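Local coordinates for tight junction protein ZO-3 (PDB 3KFV) that acts as a scaffold linking tight-junction membrane proteins such as claudins and occludin to the actin cytoskeleton, here as its SH3 and guanylate kinase-like domains, at residues A[28-33]-A[58-63]; A[123-128]-A[210-215]; A[129-134]-A[214-219]; A[151-156]-A[231-236]. All coordinates share one frame; numbering follows the deposited sequence.

How the contacts relate
Contact 1 comes first along the chain and lies in the SH3 part, in the antiparallel sheet that holds strands 28-33 and 60-66. Contacts 2 and 3 follow, their centres about 6 Å apart. They run from helix 123-129 and the turn after it to helix 207-215 and its end, and share N214 and Y215. Contact 4 lies at the far end of the guanylate kinase-like domain, its centre about 38 Å from that of contact 1. I210 of contact 2 packs on L151 of contact 4, on strand 148-151 of the parallel sheet. Helix 123-129 leads into strand 134-141 of the SH3 sheet, so contacts 2 and 3 are consistent with a joint between the two parts.

Contact 1 (A[28-33]-A[58-63]); sequences VFHVLD and LREQER
H30 and E60 meet through one hydrogen bond between side chains. H30 ND1 donates to E60 OE2 at 2.9 Å, with an N-H...O angle of 147°. The carboxylate oxygen lies near the plane of the imidazole, at its ND1 edge. On the glutamate side the approach is different: ND1 comes in from above the carboxylate plane, and the two flat groups are turned 64° apart. The H30 ring is carried out to the glutamate by a first torsion that sets CG anti to the backbone N (chi1 -179°). E60 answers with a chain extended beyond CG. L32 CD2 lies over one face of the H30 ring, offset toward its rim, and touches E60 OE2 loosely at 4.5 Å. Outside the pair, Y6 stacks on the H30 ring.

The two strands are not sheet neighbours. Strand 49-54 runs between them in the SH3 sheet, and H30 pairs with V52 through the backbone. L32, E60 and R63 all touch the V52 side chain, so the bond passes over the middle strand on one side of the sheet. Next to it, L32 and D33 both face L50 in a classic beta bulge. A leucine in place of H30 would probably leave E60 OE2 without this donor and set the carboxylate free to turn. The contact is at the surface, where a nearby carboxylate would tend to favour a protonated histidine.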
loop_
_atom_site.group_PDB
_atom_site.type_symbol
_atom_site.label_atom_id
_atom_site.label_comp_id
_atom_site.label_asym_id
_atom_site.label_seq_id
_atom_site.Cartn_x
_atom_site.Cartn_y
_atom_site.Cartn_z
ATOM N N VAL A 28 4.072 5.125 -11.323
ATOM C CA VAL A 28 3.372 4.827 -12.566
ATOM C C VAL A 28 3.128 6.104 -13.354
ATOM O O VAL A 28 2.780 7.140 -12.790
ATOM C CB VAL A 28 2.025 4.104 -12.313
ATOM C CG1 VAL A 28 1.274 3.914 -13.613
ATOM C CG2 VAL A 28 2.254 2.755 -11.640
ATOM N N PHE A 29 3.315 6.029 -14.663
ATOM C CA PHE A 29 3.123 7.199 -15.505
ATOM C C PHE A 29 2.174 6.935 -16.657
ATOM O O PHE A 29 2.308 5.952 -17.386
ATOM C CB PHE A 29 4.465 7.704 -16.041
ATOM C CG PHE A 29 5.337 8.306 -14.989
ATOM C CD1 PHE A 29 5.422 9.680 -14.846
ATOM C CD2 PHE A 29 6.060 7.498 -14.124
ATOM C CE1 PHE A 29 6.221 10.237 -13.866
ATOM C CE2 PHE A 29 6.859 8.048 -13.143
ATOM C CZ PHE A 29 6.940 9.419 -13.014
ATOM N N HIS A 30 1.207 7.824 -16.814
ATOM C CA HIS A 30 0.402 7.832 -18.012
ATOM C C HIS A 30 1.180 8.590 -19.073
ATOM O O HIS A 30 1.175 9.820 -19.094
ATOM C CB HIS A 30 -0.941 8.503 -17.749
ATOM C CG HIS A 30 -1.840 8.531 -18.942
ATOM N ND1 HIS A 30 -2.754 9.538 -19.161
ATOM C CD2 HIS A 30 -1.955 7.683 -19.991
ATOM C CE1 HIS A 30 -3.403 9.304 -20.288
ATOM N NE2 HIS A 30 -2.936 8.185 -20.811
ATOM N N VAL A 31 1.883 7.849 -19.928
ATOM C CA VAL A 31 2.660 8.444 -21.012
ATOM C C VAL A 31 1.726 8.936 -22.111
ATOM O O VAL A 31 1.159 8.134 -22.859
ATOM C CB VAL A 31 3.653 7.435 -21.608
ATOM C CG1 VAL A 31 4.437 8.068 -22.741
ATOM C CG2 VAL A 31 4.582 6.935 -20.534
ATOM N N LEU A 32 1.571 10.254 -22.198
ATOM C CA LEU A 32 0.611 10.859 -23.115
ATOM C C LEU A 32 1.022 10.715 -24.576
ATOM O O LEU A 32 0.198 10.376 -25.430
ATOM C CB LEU A 32 0.389 12.332 -22.768
ATOM C CG LEU A 32 -0.172 12.592 -21.367
ATOM C CD1 LEU A 32 -0.505 14.067 -21.175
ATOM C CD2 LEU A 32 -1.393 11.722 -21.114
ATOM N N ASP A 33 2.294 10.973 -24.866
ATOM C CA ASP A 33 2.790 10.836 -26.230
ATOM C C ASP A 33 4.263 10.461 -26.267
ATOM O O ASP A 33 5.011 10.795 -25.353
ATOM C CB ASP A 33 2.567 12.123 -27.026
ATOM C CG ASP A 33 2.927 11.963 -28.492
ATOM O OD1 ASP A 33 2.126 11.348 -29.240
ATOM O OD2 ASP A 33 4.016 12.439 -28.893
ATOM N N LEU A 58 -5.292 7.456 -8.521
ATOM C CA LEU A 58 -5.445 7.123 -9.936
ATOM C C LEU A 58 -5.787 8.380 -10.732
ATOM O O LEU A 58 -6.206 8.305 -11.892
ATOM C CB LEU A 58 -6.500 6.035 -10.165
ATOM C CG LEU A 58 -6.135 4.608 -9.746
ATOM C CD1 LEU A 58 -7.157 3.619 -10.274
ATOM C CD2 LEU A 58 -4.744 4.236 -10.224
ATOM N N ARG A 59 -5.604 9.534 -10.097
ATOM C CA ARG A 59 -5.834 10.813 -10.756
ATOM C C ARG A 59 -4.510 11.434 -11.192
ATOM O O ARG A 59 -3.538 11.434 -10.438
ATOM C CB ARG A 59 -6.591 11.764 -9.829
ATOM N N GLU A 60 -4.485 11.958 -12.415
ATOM C CA GLU A 60 -3.282 12.570 -12.975
ATOM C C GLU A 60 -2.753 13.694 -12.086
ATOM O O GLU A 60 -3.523 14.504 -11.564
ATOM C CB GLU A 60 -3.544 13.091 -14.394
ATOM C CG GLU A 60 -4.040 12.022 -15.360
ATOM C CD GLU A 60 -3.888 12.414 -16.825
ATOM O OE1 GLU A 60 -3.410 13.534 -17.111
ATOM O OE2 GLU A 60 -4.246 11.592 -17.696
ATOM N N GLN A 61 -1.435 13.730 -11.914
ATOM C CA GLN A 61 -0.793 14.753 -11.098
ATOM C C GLN A 61 0.205 15.579 -11.916
ATOM O O GLN A 61 -0.154 16.129 -12.956
ATOM C CB GLN A 61 -0.145 14.121 -9.863
ATOM C CG GLN A 61 -1.145 13.339 -9.017
ATOM C CD GLN A 61 -0.588 12.898 -7.675
ATOM O OE1 GLN A 61 0.629 12.809 -7.488
ATOM N NE2 GLN A 61 -1.483 12.617 -6.730
ATOM N N GLU A 62 1.449 15.669 -11.454
ATOM C CA GLU A 62 2.452 16.489 -12.138
ATOM C C GLU A 62 2.681 16.056 -13.586
ATOM O O GLU A 62 2.980 14.892 -13.857
ATOM C CB GLU A 62 3.787 16.476 -11.384
ATOM C CG GLU A 62 3.700 16.958 -9.947
ATOM C CD GLU A 62 3.222 15.875 -8.994
ATOM O OE1 GLU A 62 3.009 14.723 -9.445
ATOM O OE2 GLU A 62 3.065 16.180 -7.790
ATOM N N ARG A 63 2.544 17.003 -14.510
ATOM C CA ARG A 63 2.823 16.757 -15.918
ATOM C C ARG A 63 4.280 17.100 -16.213
ATOM O O ARG A 63 4.850 17.987 -15.578
ATOM C CB ARG A 63 1.891 17.599 -16.789
ATOM C CG ARG A 63 1.727 17.094 -18.213
ATOM C CD ARG A 63 0.588 17.823 -18.916
ATOM N NE ARG A 63 0.954 19.196 -19.251
ATOM C CZ ARG A 63 1.181 19.632 -20.488
ATOM N NH1 ARG A 63 1.062 18.804 -21.522
ATOM N NH2 ARG A 63 1.517 20.900 -20.693
#

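Contact 2 (A[123-128]-A[210-215]); sequences SALTRQ and IERLNY
The Y215 ring meets L125 at its edge, where L125 CB lies near the ring plane and 3.7 Å from Y215 CD2. Other parts of the chain close in on the same ring: Y131 points an edge at its face, and the ring of H10 meets it with planes about 65° apart. The contact is a helix pair. Segments 123-128 and 210-215 of the two helices run in roughly the same direction, crossing at -25°, with axes 10.9 Å apart at closest approach. The first helix leads into strand 134-141 of the sheet that also holds the SH3 strands. The second belongs to the guanylate kinase-like domain. The pair is therefore consistent with a bridge between the two, as in the SH3-guanylate kinase unit of MAGUK proteins.

Y215 spans the gap because its CG is anti to the backbone N (chi1 -168°), which sends the ring across to the other helix. Its hydroxyl ends at T126, and T126 OG1 and Y215 OH are hydrogen-bonded at 2.6 Å. The two side chains meet at about a right angle. Each oxygen has a further partner: H10 ND1 bonds to Y215 OH, and R25 NE to T126 OG1. The polar ends are thus tied into a chain of bonds at this buried spot. Farther along L125, its CD1 methyl rests across the aliphatic part of R212, 3.9 Å from R212 CG.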
loop_
_atom_site.group_PDB
_atom_site.type_symbol
_atom_site.label_atom_id
_atom_site.label_comp_id
_atom_site.label_asym_id
_atom_site.label_seq_id
_atom_site.Cartn_x
_atom_site.Cartn_y
_atom_site.Cartn_z
ATOM N N SER A 123 15.413 -2.562 -4.466
ATOM C CA SER A 123 16.236 -3.087 -5.557
ATOM C C SER A 123 16.363 -4.611 -5.577
ATOM O O SER A 123 16.477 -5.210 -6.645
ATOM C CB SER A 123 17.625 -2.443 -5.555
ATOM O OG SER A 123 18.419 -2.923 -4.485
ATOM N N ALA A 124 16.343 -5.242 -4.409
ATOM C CA ALA A 124 16.451 -6.695 -4.354
ATOM C C ALA A 124 15.214 -7.355 -4.966
ATOM O O ALA A 124 15.296 -8.435 -5.560
ATOM C CB ALA A 124 16.655 -7.160 -2.925
ATOM N N LEU A 125 14.066 -6.703 -4.815
ATOM C CA LEU A 125 12.838 -7.219 -5.395
ATOM C C LEU A 125 12.810 -7.040 -6.913
ATOM O O LEU A 125 12.317 -7.915 -7.623
ATOM C CB LEU A 125 11.616 -6.584 -4.735
ATOM C CG LEU A 125 11.323 -7.056 -3.305
ATOM C CD1 LEU A 125 10.215 -6.218 -2.672
ATOM C CD2 LEU A 125 10.961 -8.540 -3.285
ATOM N N THR A 126 13.346 -5.928 -7.415
ATOM C CA THR A 126 13.406 -5.720 -8.862
ATOM C C THR A 126 14.196 -6.832 -9.530
ATOM O O THR A 126 13.874 -7.258 -10.634
ATOM C CB THR A 126 14.061 -4.390 -9.258
ATOM O OG1 THR A 126 13.577 -3.337 -8.421
ATOM C CG2 THR A 126 13.747 -4.068 -10.720
ATOM N N ARG A 127 15.242 -7.294 -8.858
ATOM C CA ARG A 127 16.040 -8.396 -9.374
ATOM C C ARG A 127 15.263 -9.697 -9.240
ATOM O O ARG A 127 15.023 -10.391 -10.231
ATOM C CB ARG A 127 17.381 -8.490 -8.640
ATOM C CG ARG A 127 18.373 -7.399 -9.025
ATOM C CD ARG A 127 18.684 -7.442 -10.519
ATOM N N GLN A 128 14.854 -10.014 -8.015
ATOM C CA GLN A 128 14.113 -11.247 -7.760
ATOM C C GLN A 128 12.833 -11.327 -8.593
ATOM O O GLN A 128 12.330 -12.419 -8.859
ATOM C CB GLN A 128 13.815 -11.404 -6.263
ATOM C CG GLN A 128 15.072 -11.639 -5.418
ATOM C CD GLN A 128 14.841 -11.439 -3.931
ATOM O OE1 GLN A 128 13.833 -10.858 -3.518
ATOM N NE2 GLN A 128 15.780 -11.918 -3.114
ATOM N N ILE A 210 4.422 -2.382 3.655
ATOM C CA ILE A 210 3.402 -1.952 2.712
ATOM C C ILE A 210 3.982 -1.601 1.344
ATOM O O ILE A 210 3.396 -1.940 0.321
ATOM C CB ILE A 210 2.603 -0.764 3.260
ATOM C CG1 ILE A 210 1.941 -1.147 4.578
ATOM C CG2 ILE A 210 1.556 -0.312 2.257
ATOM C CD1 ILE A 210 1.196 -0.009 5.237
ATOM N N GLU A 211 5.130 -0.932 1.325
ATOM C CA GLU A 211 5.781 -0.556 0.070
ATOM C C GLU A 211 6.225 -1.779 -0.737
ATOM O O GLU A 211 6.153 -1.787 -1.964
ATOM C CB GLU A 211 6.970 0.375 0.334
ATOM C CG GLU A 211 6.609 1.606 1.151
ATOM C CD GLU A 211 7.711 2.662 1.186
ATOM O OE1 GLU A 211 8.784 2.436 0.580
ATOM O OE2 GLU A 211 7.499 3.724 1.824
ATOM N N ARG A 212 6.685 -2.812 -0.040
ATOM C CA ARG A 212 7.062 -4.059 -0.693
ATOM C C ARG A 212 5.852 -4.731 -1.341
ATOM O O ARG A 212 5.923 -5.187 -2.484
ATOM C CB ARG A 212 7.737 -5.012 0.304
ATOM C CG ARG A 212 9.169 -4.630 0.678
ATOM C CD ARG A 212 9.887 -5.756 1.417
ATOM N NE ARG A 212 9.278 -6.033 2.716
ATOM C CZ ARG A 212 9.610 -5.422 3.853
ATOM N NH1 ARG A 212 10.560 -4.492 3.857
ATOM N NH2 ARG A 212 8.990 -5.741 4.987
ATOM N N LEU A 213 4.738 -4.792 -0.613
ATOM C CA LEU A 213 3.526 -5.418 -1.138
ATOM C C LEU A 213 2.980 -4.637 -2.326
ATOM O O LEU A 213 2.530 -5.221 -3.317
ATOM C CB LEU A 213 2.453 -5.545 -0.052
ATOM C CG LEU A 213 2.721 -6.584 1.036
ATOM C CD1 LEU A 213 1.865 -6.313 2.254
ATOM C CD2 LEU A 213 2.493 -7.995 0.509
ATOM N N ASN A 214 3.013 -3.315 -2.221
ATOM C CA ASN A 214 2.645 -2.482 -3.353
ATOM C C ASN A 214 3.542 -2.783 -4.547
ATOM O O ASN A 214 3.082 -2.804 -5.685
ATOM C CB ASN A 214 2.732 -1.004 -2.992
ATOM C CG ASN A 214 1.553 -0.538 -2.179
ATOM O OD1 ASN A 214 0.503 -1.176 -2.169
ATOM N ND2 ASN A 214 1.712 0.584 -1.496
ATOM N N TYR A 215 4.821 -3.033 -4.278
ATOM C CA TYR A 215 5.798 -3.216 -5.341
ATOM C C TYR A 215 5.598 -4.517 -6.115
ATOM O O TYR A 215 5.678 -4.532 -7.347
ATOM C CB TYR A 215 7.224 -3.138 -4.792
ATOM C CG TYR A 215 8.264 -3.034 -5.882
ATOM C CD1 TYR A 215 8.275 -1.948 -6.749
ATOM C CD2 TYR A 215 9.225 -4.018 -6.053
ATOM C CE1 TYR A 215 9.215 -1.843 -7.752
ATOM C CE2 TYR A 215 10.170 -3.921 -7.057
ATOM C CZ TYR A 215 10.159 -2.830 -7.901
ATOM O OH TYR A 215 11.086 -2.724 -8.903
#

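Contact 3 (A[129-134]-A[214-219]); sequences GRYPPY and NYVQYY
Two helix ends that each finish in a Schellman motif come together here, and Y131 and Y215 make the contact between them. Helix 123-129 ends with R130 at positive phi. Helix 207-215 ends with Q217, also at positive phi. Y131 directly follows the first turn, and Y215 lies in the last turn of the second helix.

The rings form an offset edge-to-face pair. The edge of Y131 is directed at the face of Y215, with planes 78° apart and centroids 5.4 Å apart. The closest carbons are Y131 CE2 and Y215 CE2, at 3.8 Å. The two side chains run past each other in opposite directions, so Y131 CD2 lies by Y215 OH while the far end of Y131 reaches the other backbone. There Y131 OH packs on V216 CA at 3.7 Å. Y131 is turned this way with CG anti to its carbonyl carbon and beside the backbone N (chi1 -59°). G129 O, in the turn just before, sits over one face of the Y131 ring, toward the rim.

Residues of the SH3 part complete the cluster. H10 stacks with Y131, and R8 makes a cation-pi contact with it. R8 NH2 also bonds to Y215 O, and Y215 OH is held by T126 and H10. The pair itself is held by ring C-H edges against a pi face and by dispersion. The polar bonds around it fix Y215 OH, which is likely to limit how far that ring can shift under Y131.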
loop_
_atom_site.group_PDB
_atom_site.type_symbol
_atom_site.label_atom_id
_atom_site.label_comp_id
_atom_site.label_asym_id
_atom_site.label_seq_id
_atom_site.Cartn_x
_atom_site.Cartn_y
_atom_site.Cartn_z
ATOM N N GLY A 129 12.323 -10.169 -9.015
ATOM C CA GLY A 129 11.124 -10.104 -9.833
ATOM C C GLY A 129 11.409 -10.066 -11.327
ATOM O O GLY A 129 10.521 -10.316 -12.145
ATOM N N ARG A 130 12.655 -9.757 -11.681
ATOM C CA ARG A 130 13.068 -9.645 -13.084
ATOM C C ARG A 130 12.316 -8.545 -13.835
ATOM O O ARG A 130 12.091 -8.655 -15.044
ATOM C CB ARG A 130 12.897 -10.977 -13.818
ATOM C CG ARG A 130 13.842 -12.076 -13.363
ATOM C CD ARG A 130 13.456 -13.416 -13.993
ATOM N N TYR A 131 11.925 -7.490 -13.123
ATOM C CA TYR A 131 11.270 -6.356 -13.765
ATOM C C TYR A 131 12.242 -5.582 -14.658
ATOM O O TYR A 131 13.413 -5.411 -14.307
ATOM C CB TYR A 131 10.704 -5.397 -12.722
ATOM C CG TYR A 131 9.704 -5.994 -11.782
ATOM C CD1 TYR A 131 8.521 -6.549 -12.255
ATOM C CD2 TYR A 131 9.920 -5.978 -10.410
ATOM C CE1 TYR A 131 7.590 -7.091 -11.389
ATOM C CE2 TYR A 131 8.994 -6.517 -9.535
ATOM C CZ TYR A 131 7.832 -7.069 -10.031
ATOM O OH TYR A 131 6.908 -7.601 -9.163
ATOM N N PRO A 132 11.750 -5.089 -15.806
ATOM C CA PRO A 132 12.551 -4.237 -16.689
ATOM C C PRO A 132 12.484 -2.790 -16.205
ATOM O O PRO A 132 11.579 -2.450 -15.439
ATOM C CB PRO A 132 11.836 -4.358 -18.040
ATOM C CG PRO A 132 10.561 -5.173 -17.784
ATOM C CD PRO A 132 10.376 -5.247 -16.307
ATOM N N PRO A 133 13.435 -1.948 -16.640
ATOM C CA PRO A 133 13.423 -0.525 -16.285
ATOM C C PRO A 133 12.034 0.081 -16.468
ATOM O O PRO A 133 11.549 0.791 -15.586
ATOM C CB PRO A 133 14.404 0.084 -17.285
ATOM C CG PRO A 133 15.376 -1.017 -17.552
ATOM C CD PRO A 133 14.594 -2.302 -17.478
ATOM N N TYR A 134 11.407 -0.195 -17.609
ATOM C CA TYR A 134 10.040 0.239 -17.854
ATOM C C TYR A 134 9.150 -0.977 -18.024
ATOM O O TYR A 134 9.469 -1.895 -18.794
ATOM C CB TYR A 134 9.939 1.099 -19.114
ATOM C CG TYR A 134 10.324 2.550 -18.940
ATOM C CD1 TYR A 134 10.557 3.090 -17.678
ATOM C CD2 TYR A 134 10.423 3.390 -20.043
ATOM C CE1 TYR A 134 10.902 4.422 -17.524
ATOM C CE2 TYR A 134 10.765 4.721 -19.899
ATOM C CZ TYR A 134 11.003 5.232 -18.641
ATOM O OH TYR A 134 11.336 6.561 -18.511
ATOM N N ASN A 214 3.013 -3.315 -2.221
ATOM C CA ASN A 214 2.645 -2.482 -3.353
ATOM C C ASN A 214 3.542 -2.783 -4.547
ATOM O O ASN A 214 3.082 -2.804 -5.685
ATOM C CB ASN A 214 2.732 -1.004 -2.992
ATOM C CG ASN A 214 1.553 -0.538 -2.179
ATOM O OD1 ASN A 214 0.503 -1.176 -2.169
ATOM N ND2 ASN A 214 1.712 0.584 -1.496
ATOM N N TYR A 215 4.821 -3.033 -4.278
ATOM C CA TYR A 215 5.798 -3.216 -5.341
ATOM C C TYR A 215 5.598 -4.517 -6.115
ATOM O O TYR A 215 5.678 -4.532 -7.347
ATOM C CB TYR A 215 7.224 -3.138 -4.792
ATOM C CG TYR A 215 8.264 -3.034 -5.882
ATOM C CD1 TYR A 215 8.275 -1.948 -6.749
ATOM C CD2 TYR A 215 9.225 -4.018 -6.053
ATOM C CE1 TYR A 215 9.215 -1.843 -7.752
ATOM C CE2 TYR A 215 10.170 -3.921 -7.057
ATOM C CZ TYR A 215 10.159 -2.830 -7.901
ATOM O OH TYR A 215 11.086 -2.724 -8.903
ATOM N N VAL A 216 5.347 -5.605 -5.393
ATOM C CA VAL A 216 5.068 -6.887 -6.038
ATOM C C VAL A 216 3.613 -6.969 -6.489
ATOM O O VAL A 216 3.165 -8.006 -6.963
ATOM C CB VAL A 216 5.391 -8.093 -5.127
ATOM C CG1 VAL A 216 6.860 -8.078 -4.733
ATOM C CG2 VAL A 216 4.491 -8.094 -3.899
ATOM N N GLN A 217 2.879 -5.874 -6.320
ATOM C CA GLN A 217 1.543 -5.744 -6.899
ATOM C C GLN A 217 0.461 -6.594 -6.222
ATOM O O GLN A 217 -0.507 -7.018 -6.854
ATOM C CB GLN A 217 1.593 -6.002 -8.405
ATOM C CG GLN A 217 2.525 -5.043 -9.126
ATOM C CD GLN A 217 2.398 -5.117 -10.631
ATOM O OE1 GLN A 217 1.848 -4.207 -11.257
ATOM N NE2 GLN A 217 2.902 -6.202 -11.226
ATOM N N TYR A 218 0.642 -6.830 -4.927
ATOM C CA TYR A 218 -0.401 -7.396 -4.090
ATOM C C TYR A 218 -1.335 -6.278 -3.659
ATOM O O TYR A 218 -2.462 -6.526 -3.246
ATOM C CB TYR A 218 0.217 -8.065 -2.868
ATOM C CG TYR A 218 0.603 -9.501 -3.110
ATOM C CD1 TYR A 218 0.126 -10.512 -2.292
ATOM C CD2 TYR A 218 1.424 -9.851 -4.173
ATOM C CE1 TYR A 218 0.465 -11.831 -2.514
ATOM C CE2 TYR A 218 1.776 -11.172 -4.405
ATOM C CZ TYR A 218 1.292 -12.160 -3.571
ATOM O OH TYR A 218 1.628 -13.482 -3.786
ATOM N N TYR A 219 -0.842 -5.047 -3.767
ATOM C CA TYR A 219 -1.606 -3.829 -3.488
ATOM C C TYR A 219 -2.626 -3.974 -2.373
ATOM O O TYR A 219 -3.831 -4.027 -2.633
ATOM C CB TYR A 219 -2.292 -3.307 -4.753
ATOM C CG TYR A 219 -1.322 -2.794 -5.785
ATOM C CD1 TYR A 219 -0.527 -1.677 -5.529
ATOM C CD2 TYR A 219 -1.189 -3.426 -7.008
ATOM C CE1 TYR A 219 0.363 -1.208 -6.464
ATOM C CE2 TYR A 219 -0.299 -2.959 -7.953
ATOM C CZ TYR A 219 0.472 -1.852 -7.676
ATOM O OH TYR A 219 1.353 -1.399 -8.630
#

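Contact 4 (A[151-156]-A[231-236]); sequences LGPVAD and PALKAL
The backbones come nearest at P153 and L233, whose CA atoms are 7.9 Å apart, where the chain leaves strand 148-151 and turns into helix 155-165. The proline ring meets the forked end of the leucine. P153 CB lies 3.6 Å from L233 CD2 and 3.7 Å from L233 CD1, so both methyls touch the same ring carbon. L233 reaches it with CG anti to the backbone N (chi1 175°). One turn on, L236 CD2 touches V154 CG1 more loosely, at 4.3 Å. V154 is the N-cap residue of helix 155-165.

This strand-turn-helix is where guanylate kinases of the P-loop clan carry their phosphate-binding loop. The sequence GPVAD here does not continue into the usual Gly-Lys-Ser/Thr. Helix 230-240 packs against the turn, and both pairs across it are purely apolar. Beyond them, P153 also touches L251 and A255 of helix 248-262. An alanine in place of L233 would probably open a gap beside P153, since both methyls that cover its CB would be lost. Nearby, D156 OD2 forms a salt bridge with R237 NH1 on the same helix as L233.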
loop_
_atom_site.group_PDB
_atom_site.type_symbol
_atom_site.label_atom_id
_atom_site.label_comp_id
_atom_site.label_asym_id
_atom_site.label_seq_id
_atom_site.Cartn_x
_atom_site.Cartn_y
_atom_site.Cartn_z
ATOM N N LEU A 151 -3.945 -0.234 9.965
ATOM C CA LEU A 151 -3.021 0.617 10.706
ATOM C C LEU A 151 -3.808 1.473 11.676
ATOM O O LEU A 151 -4.970 1.788 11.427
ATOM C CB LEU A 151 -2.241 1.518 9.755
ATOM C CG LEU A 151 -1.452 0.814 8.658
ATOM C CD1 LEU A 151 -0.787 1.838 7.755
ATOM C CD2 LEU A 151 -0.422 -0.128 9.262
ATOM N N GLY A 152 -3.179 1.856 12.779
ATOM C CA GLY A 152 -3.885 2.576 13.822
ATOM C C GLY A 152 -3.965 1.768 15.101
ATOM O O GLY A 152 -3.483 0.638 15.161
ATOM N N PRO A 153 -4.590 2.338 16.134
ATOM C CA PRO A 153 -4.549 1.747 17.473
ATOM C C PRO A 153 -5.606 0.670 17.709
ATOM O O PRO A 153 -5.915 0.396 18.871
ATOM C CB PRO A 153 -4.826 2.947 18.393
ATOM C CG PRO A 153 -4.892 4.165 17.494
ATOM C CD PRO A 153 -5.255 3.646 16.144
ATOM N N VAL A 154 -6.152 0.076 16.649
ATOM C CA VAL A 154 -7.143 -0.987 16.818
ATOM C C VAL A 154 -6.954 -2.119 15.835
ATOM O O VAL A 154 -7.866 -2.916 15.621
ATOM C CB VAL A 154 -8.586 -0.476 16.687
ATOM C CG1 VAL A 154 -8.969 0.346 17.906
ATOM C CG2 VAL A 154 -8.760 0.320 15.397
ATOM N N ALA A 155 -5.768 -2.189 15.242
ATOM C CA ALA A 155 -5.466 -3.257 14.300
ATOM C C ALA A 155 -5.832 -4.607 14.909
ATOM O O ALA A 155 -6.486 -5.430 14.270
ATOM C CB ALA A 155 -3.997 -3.226 13.906
ATOM N N ASP A 156 -5.420 -4.823 16.153
ATOM C CA ASP A 156 -5.682 -6.095 16.823
ATOM C C ASP A 156 -7.178 -6.365 16.979
ATOM O O ASP A 156 -7.663 -7.445 16.633
ATOM C CB ASP A 156 -4.955 -6.173 18.176
ATOM C CG ASP A 156 -5.264 -4.992 19.088
ATOM O OD1 ASP A 156 -5.981 -4.059 18.662
ATOM O OD2 ASP A 156 -4.785 -4.999 20.245
ATOM N N PRO A 231 -7.521 9.666 26.097
ATOM C CA PRO A 231 -8.636 9.135 26.886
ATOM C C PRO A 231 -9.617 8.363 26.005
ATOM O O PRO A 231 -9.904 7.201 26.292
ATOM C CB PRO A 231 -9.305 10.398 27.436
ATOM C CG PRO A 231 -8.220 11.420 27.455
ATOM C CD PRO A 231 -7.364 11.122 26.263
ATOM N N ALA A 232 -10.112 9.004 24.948
ATOM C CA ALA A 232 -11.124 8.402 24.077
ATOM C C ALA A 232 -10.691 7.034 23.556
ATOM O O ALA A 232 -11.521 6.149 23.347
ATOM C CB ALA A 232 -11.452 9.332 22.918
ATOM N N LEU A 233 -9.386 6.873 23.357
ATOM C CA LEU A 233 -8.824 5.623 22.867
ATOM C C LEU A 233 -8.727 4.579 23.978
ATOM O O LEU A 233 -8.938 3.384 23.745
ATOM C CB LEU A 233 -7.444 5.871 22.260
ATOM C CG LEU A 233 -6.680 4.624 21.809
ATOM C CD1 LEU A 233 -7.467 3.859 20.753
ATOM C CD2 LEU A 233 -5.298 5.000 21.296
ATOM N N LYS A 234 -8.397 5.031 25.185
ATOM C CA LYS A 234 -8.321 4.142 26.338
ATOM C C LYS A 234 -9.704 3.587 26.640
ATOM O O LYS A 234 -9.855 2.412 26.975
ATOM C CB LYS A 234 -7.779 4.889 27.555
ATOM C CG LYS A 234 -7.475 3.999 28.745
ATOM C CD LYS A 234 -7.131 4.828 29.975
ATOM C CE LYS A 234 -6.918 3.944 31.199
ATOM N NZ LYS A 234 -6.758 4.750 32.444
ATOM N N ALA A 235 -10.710 4.444 26.510
ATOM C CA ALA A 235 -12.092 4.038 26.710
ATOM C C ALA A 235 -12.457 2.958 25.709
ATOM O O ALA A 235 -12.846 1.852 26.084
ATOM C CB ALA A 235 -13.015 5.227 26.562
ATOM N N LEU A 236 -12.323 3.289 24.430
ATOM C CA LEU A 236 -12.594 2.351 23.344
ATOM C C LEU A 236 -11.918 0.994 23.557
ATOM O O LEU A 236 -12.540 -0.054 23.390
ATOM C CB LEU A 236 -12.137 2.954 22.014
ATOM C CG LEU A 236 -12.420 2.167 20.736
ATOM C CD1 LEU A 236 -13.893 1.804 20.645
ATOM C CD2 LEU A 236 -12.000 2.978 19.531
#